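Local coordinates for protein ubiquitin conjugating enzyme (Agrocybe aegerita, PDB 3WE5) that probably transfers activated ubiquitin from an E1 enzyme towards substrates or ligases, as a member of the E2 ubiquitin-conjugating family, at residues L57-Q69 with C131-K144. Sequence-based numbering, arbitrary orientation.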
loop_
_atom_site.group_PDB
_atom_site.type_symbol
_atom_site.label_atom_id
_atom_site.label_comp_id
_atom_site.label_asym_id
_atom_site.label_seq_id
_atom_site.Cartn_x
_atom_site.Cartn_y
_atom_site.Cartn_z
ATOM N N LEU A 57 -3.267 -25.395 -7.122
ATOM C CA LEU A 57 -4.201 -24.288 -7.323
ATOM C C LEU A 57 -5.451 -24.468 -6.453
ATOM O O LEU A 57 -6.008 -25.565 -6.362
ATOM C CB LEU A 57 -4.665 -24.270 -8.782
ATOM C CG LEU A 57 -3.596 -23.995 -9.835
ATOM C CD1 LEU A 57 -4.217 -24.195 -11.245
ATOM C CD2 LEU A 57 -3.027 -22.608 -9.694
ATOM N N PHE A 58 -5.877 -23.367 -5.835
ATOM C CA PHE A 58 -7.132 -23.285 -5.080
ATOM C C PHE A 58 -8.014 -22.163 -5.648
ATOM O O PHE A 58 -7.524 -21.236 -6.278
ATOM C CB PHE A 58 -6.841 -22.928 -3.612
ATOM C CG PHE A 58 -6.148 -23.994 -2.847
ATOM C CD1 PHE A 58 -4.771 -24.157 -2.955
ATOM C CD2 PHE A 58 -6.857 -24.846 -2.008
ATOM C CE1 PHE A 58 -4.124 -25.150 -2.236
ATOM C CE2 PHE A 58 -6.225 -25.837 -1.281
ATOM C CZ PHE A 58 -4.835 -26.000 -1.413
ATOM N N THR A 59 -9.321 -22.246 -5.413
ATOM C CA THR A 59 -10.147 -21.041 -5.526
ATOM C C THR A 59 -10.438 -20.525 -4.125
ATOM O O THR A 59 -10.593 -21.309 -3.197
ATOM C CB THR A 59 -11.439 -21.259 -6.299
ATOM O OG1 THR A 59 -12.222 -22.259 -5.660
ATOM C CG2 THR A 59 -11.136 -21.680 -7.721
ATOM N N ILE A 60 -10.483 -19.200 -4.002
ATOM C CA ILE A 60 -10.727 -18.541 -2.721
ATOM C C ILE A 60 -11.935 -17.629 -2.909
ATOM O O ILE A 60 -11.924 -16.717 -3.758
ATOM C CB ILE A 60 -9.544 -17.673 -2.325
ATOM C CG1 ILE A 60 -8.262 -18.519 -2.193
ATOM C CG2 ILE A 60 -9.844 -16.896 -1.028
ATOM C CD1 ILE A 60 -8.325 -19.620 -1.143
ATOM N N GLU A 61 -12.973 -17.880 -2.122
ATOM C CA GLU A 61 -14.116 -16.963 -2.081
ATOM C C GLU A 61 -14.211 -16.421 -0.677
ATOM O O GLU A 61 -14.118 -17.175 0.290
ATOM C CB GLU A 61 -15.412 -17.680 -2.434
ATOM C CG GLU A 61 -16.628 -16.760 -2.321
ATOM C CD GLU A 61 -17.871 -17.335 -2.953
ATOM O OE1 GLU A 61 -17.751 -18.348 -3.679
ATOM O OE2 GLU A 61 -18.962 -16.762 -2.718
ATOM N N VAL A 62 -14.398 -15.112 -0.552
ATOM C CA VAL A 62 -14.501 -14.484 0.755
ATOM C C VAL A 62 -15.975 -14.539 1.129
ATOM O O VAL A 62 -16.836 -14.143 0.323
ATOM C CB VAL A 62 -14.056 -13.030 0.710
ATOM C CG1 VAL A 62 -14.125 -12.405 2.102
ATOM C CG2 VAL A 62 -12.619 -12.918 0.151
ATOM N N MET A 63 -16.251 -15.028 2.331
ATOM C CA MET A 63 -17.627 -15.207 2.793
ATOM C C MET A 63 -18.004 -14.031 3.674
ATOM O O MET A 63 -17.189 -13.138 3.937
ATOM C CB MET A 63 -17.763 -16.492 3.603
ATOM C CG MET A 63 -17.270 -17.769 2.877
ATOM S SD MET A 63 -18.051 -17.995 1.280
ATOM C CE MET A 63 -19.752 -18.360 1.763
ATOM N N GLY A 64 -19.242 -14.032 4.144
ATOM C CA GLY A 64 -19.723 -12.921 4.940
ATOM C C GLY A 64 -19.829 -11.641 4.143
ATOM O O GLY A 64 -19.923 -11.644 2.903
ATOM N N ASN A 65 -19.838 -10.526 4.866
ATOM C CA ASN A 65 -19.878 -9.228 4.228
ATOM C C ASN A 65 -18.474 -8.754 3.893
ATOM O O ASN A 65 -17.621 -8.660 4.772
ATOM C CB ASN A 65 -20.593 -8.215 5.126
ATOM C CG ASN A 65 -22.084 -8.483 5.224
ATOM O OD1 ASN A 65 -22.796 -8.408 4.226
ATOM N ND2 ASN A 65 -22.564 -8.778 6.429
ATOM N N SER A 66 -18.235 -8.484 2.619
ATOM C CA SER A 66 -16.920 -8.024 2.188
ATOM C C SER A 66 -17.011 -7.269 0.880
ATOM O O SER A 66 -18.079 -7.172 0.256
ATOM C CB SER A 66 -15.978 -9.216 2.001
ATOM O OG SER A 66 -16.234 -9.839 0.756
ATOM N N GLN A 67 -15.862 -6.768 0.438
ATOM C CA GLN A 67 -15.761 -6.055 -0.817
ATOM C C GLN A 67 -15.644 -6.988 -2.020
ATOM O O GLN A 67 -15.554 -6.533 -3.151
ATOM C CB GLN A 67 -14.562 -5.116 -0.773
ATOM C CG GLN A 67 -14.676 -4.037 0.306
ATOM C CD GLN A 67 -15.781 -3.042 -0.000
ATOM O OE1 GLN A 67 -15.759 -2.382 -1.040
ATOM N NE2 GLN A 67 -16.759 -2.938 0.901
ATOM N N TYR A 68 -15.636 -8.295 -1.763
ATOM C CA TYR A 68 -15.397 -9.295 -2.809
ATOM C C TYR A 68 -16.531 -10.318 -2.826
ATOM O O TYR A 68 -16.345 -11.463 -3.226
ATOM C CB TYR A 68 -14.043 -9.992 -2.569
ATOM C CG TYR A 68 -12.921 -9.015 -2.281
ATOM C CD1 TYR A 68 -12.217 -8.418 -3.316
ATOM C CD2 TYR A 68 -12.577 -8.683 -0.971
ATOM C CE1 TYR A 68 -11.203 -7.519 -3.057
ATOM C CE2 TYR A 68 -11.572 -7.780 -0.708
ATOM C CZ TYR A 68 -10.891 -7.205 -1.754
ATOM O OH TYR A 68 -9.876 -6.306 -1.492
ATOM N N GLN A 69 -17.717 -9.892 -2.396
ATOM C CA GLN A 69 -18.861 -10.795 -2.290
ATOM C C GLN A 69 -19.147 -11.494 -3.615
ATOM O O GLN A 69 -19.181 -10.856 -4.667
ATOM C CB GLN A 69 -20.098 -10.014 -1.809
ATOM C CG GLN A 69 -21.189 -10.867 -1.171
ATOM C CD GLN A 69 -21.992 -11.653 -2.192
ATOM O OE1 GLN A 69 -22.277 -11.161 -3.286
ATOM N NE2 GLN A 69 -22.350 -12.886 -1.846
ATOM N N CYS A 131 -4.219 -20.253 2.978
ATOM C CA CYS A 131 -5.475 -19.939 2.280
ATOM C C CYS A 131 -6.438 -19.182 3.188
ATOM O O CYS A 131 -7.059 -18.183 2.769
ATOM C CB CYS A 131 -6.168 -21.221 1.847
ATOM S SG CYS A 131 -5.374 -22.041 0.408
ATOM N N VAL A 132 -6.575 -19.688 4.407
ATOM C CA VAL A 132 -7.486 -19.071 5.392
ATOM C C VAL A 132 -7.037 -17.669 5.759
ATOM O O VAL A 132 -7.861 -16.742 5.858
ATOM C CB VAL A 132 -7.579 -19.926 6.662
ATOM C CG1 VAL A 132 -8.209 -19.137 7.816
ATOM C CG2 VAL A 132 -8.354 -21.219 6.395
ATOM N N THR A 133 -5.732 -17.514 5.998
ATOM C CA THR A 133 -5.158 -16.195 6.285
ATOM C C THR A 133 -5.381 -15.181 5.174
ATOM O O THR A 133 -5.733 -14.034 5.434
ATOM C CB THR A 133 -3.623 -16.307 6.605
ATOM O OG1 THR A 133 -3.436 -17.190 7.718
ATOM C CG2 THR A 133 -3.021 -14.947 6.935
ATOM N N LEU A 134 -5.187 -15.586 3.923
ATOM C CA LEU A 134 -5.378 -14.673 2.814
ATOM C C LEU A 134 -6.865 -14.362 2.600
ATOM O O LEU A 134 -7.221 -13.226 2.230
ATOM C CB LEU A 134 -4.759 -15.248 1.524
ATOM C CG LEU A 134 -3.241 -15.407 1.568
ATOM C CD1 LEU A 134 -2.736 -16.043 0.282
ATOM C CD2 LEU A 134 -2.541 -14.065 1.783
ATOM N N GLN A 135 -7.719 -15.350 2.845
ATOM C CA GLN A 135 -9.167 -15.131 2.777
ATOM C C GLN A 135 -9.582 -14.067 3.795
ATOM O O GLN A 135 -10.364 -13.168 3.472
ATOM C CB GLN A 135 -9.885 -16.437 3.073
ATOM C CG GLN A 135 -11.420 -16.441 2.855
ATOM C CD GLN A 135 -12.005 -17.747 3.328
ATOM O OE1 GLN A 135 -11.608 -18.266 4.379
ATOM N NE2 GLN A 135 -12.928 -18.310 2.554
ATOM N N SER A 136 -9.038 -14.174 5.003
ATOM C CA SER A 136 -9.299 -13.218 6.088
ATOM C C SER A 136 -8.724 -11.833 5.817
ATOM O O SER A 136 -9.308 -10.815 6.212
ATOM C CB SER A 136 -8.719 -13.752 7.403
ATOM O OG SER A 136 -9.384 -14.920 7.824
ATOM N N MET A 137 -7.565 -11.787 5.165
ATOM C CA MET A 137 -6.979 -10.522 4.760
ATOM C C MET A 137 -7.888 -9.805 3.767
ATOM O O MET A 137 -8.086 -8.588 3.854
ATOM C CB MET A 137 -5.600 -10.764 4.127
ATOM C CG MET A 137 -4.969 -9.542 3.465
ATOM S SD MET A 137 -3.633 -10.011 2.342
ATOM C CE MET A 137 -4.550 -10.407 0.865
ATOM N N LEU A 138 -8.455 -10.559 2.829
ATOM C CA LEU A 138 -9.387 -9.974 1.877
ATOM C C LEU A 138 -10.645 -9.517 2.633
ATOM O O LEU A 138 -11.177 -8.427 2.373
ATOM C CB LEU A 138 -9.724 -10.967 0.758
ATOM C CG LEU A 138 -8.645 -11.342 -0.271
ATOM C CD1 LEU A 138 -9.180 -12.361 -1.261
ATOM C CD2 LEU A 138 -8.180 -10.130 -1.023
ATOM N N ALA A 139 -11.090 -10.320 3.587
ATOM C CA ALA A 139 -12.320 -10.011 4.326
ATOM C C ALA A 139 -12.175 -8.714 5.126
ATOM O O ALA A 139 -13.152 -7.996 5.346
ATOM C CB ALA A 139 -12.692 -11.167 5.250
ATOM N N SER A 140 -10.954 -8.433 5.572
ATOM C CA SER A 140 -10.690 -7.277 6.434
ATOM C C SER A 140 -10.700 -5.935 5.692
ATOM O O SER A 140 -10.800 -4.880 6.324
ATOM C CB SER A 140 -9.348 -7.465 7.149
ATOM O OG SER A 140 -8.273 -7.130 6.291
ATOM N N CYS A 141 -10.599 -5.967 4.362
ATOM C CA CYS A 141 -10.547 -4.746 3.557
ATOM C C CYS A 141 -11.878 -3.991 3.573
ATOM O O CYS A 141 -12.932 -4.555 3.294
ATOM C CB CYS A 141 -10.154 -5.082 2.121
ATOM S SG CYS A 141 -9.853 -3.668 1.036
ATOM N N LYS A 142 -11.827 -2.706 3.901
ATOM C CA LYS A 142 -13.044 -1.906 3.901
ATOM C C LYS A 142 -13.166 -1.084 2.624
ATOM O O LYS A 142 -14.231 -0.542 2.328
ATOM C CB LYS A 142 -13.109 -1.011 5.138
ATOM C CG LYS A 142 -13.266 -1.766 6.463
ATOM C CD LYS A 142 -14.652 -2.392 6.612
ATOM C CE LYS A 142 -14.813 -3.124 7.950
ATOM N NZ LYS A 142 -14.081 -4.428 7.981
ATOM N N LYS A 143 -12.081 -1.014 1.855
ATOM C CA LYS A 143 -12.067 -0.248 0.614
ATOM C C LYS A 143 -11.063 -0.801 -0.392
ATOM O O LYS A 143 -9.862 -0.843 -0.129
ATOM C CB LYS A 143 -11.743 1.220 0.899
ATOM C CG LYS A 143 -11.373 2.025 -0.340
ATOM C CD LYS A 143 -10.691 3.325 0.060
ATOM C CE LYS A 143 -11.477 4.021 1.160
ATOM N NZ LYS A 143 -10.840 5.278 1.629
ATOM N N LYS A 144 -11.565 -1.213 -1.548
ATOM C CA LYS A 144 -10.738 -1.795 -2.596
ATOM C C LYS A 144 -9.826 -0.778 -3.257
ATOM O O LYS A 144 -10.295 0.132 -3.942
ATOM C CB LYS A 144 -11.628 -2.414 -3.668
ATOM C CG LYS A 144 -12.524 -3.533 -3.181
ATOM C CD LYS A 144 -13.351 -4.084 -4.333
ATOM C CE LYS A 144 -12.449 -4.458 -5.488
ATOM N NZ LYS A 144 -13.200 -4.765 -6.741
HETATM O O HOH W 1 -13.515 -6.898 2.259
#
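Cys131 sets its sulfur over the centre of the Phe58 ring, SG lying 3.9 Å from the ring centroid and nearly on the ring normal, a sulfur-aromatic contact. It belongs to the packing of helix 127-140 against the antiparallel sheet of the UBC fold, here strand 55-61 and the loop after it; the axes of 57-61 and 131-140 run 31° apart and come within 8.9 Å. Further along, Ile60 reaches Cys131 CB with CD1 and touches Gln135 CB with CG2.

Gln135 supplies a direct polar link. With CG anti to the backbone N (chi1 -172°) and the chain extended beyond it, the amide reaches the backbone of Glu61, where NE2 donates to Glu61 O at 2.8 Å. The N-H...O angle of 167° makes this bond nearly straight, and the acceptor lies almost in the amide plane; NE2 also bonds to Val43 O, fixing the amide's rotation.

Val62 divides its branches between two helix residues: CG2 meets Leu138 CB at 3.5 Å, CG1 meets Ala139 CB at 3.7 Å. Leu138 CD2 then covers one face of the Tyr68 ring, off-centre, while Gln67 CB lies over the opposite face. Cys141 CB approaches that ring's edge, and the phenol OH bonds to Val102 O. Ser66 to Tyr68 form an ST turn, Tyr68 N donating to Ser66 OG. Beyond the helix, Lys144 CG packs on Gln67 CB at 3.5 Å. Between loop and helix end sits a water that accepts from Gln67 N at 3.0 Å and lies 2.8 Å from Leu138 O.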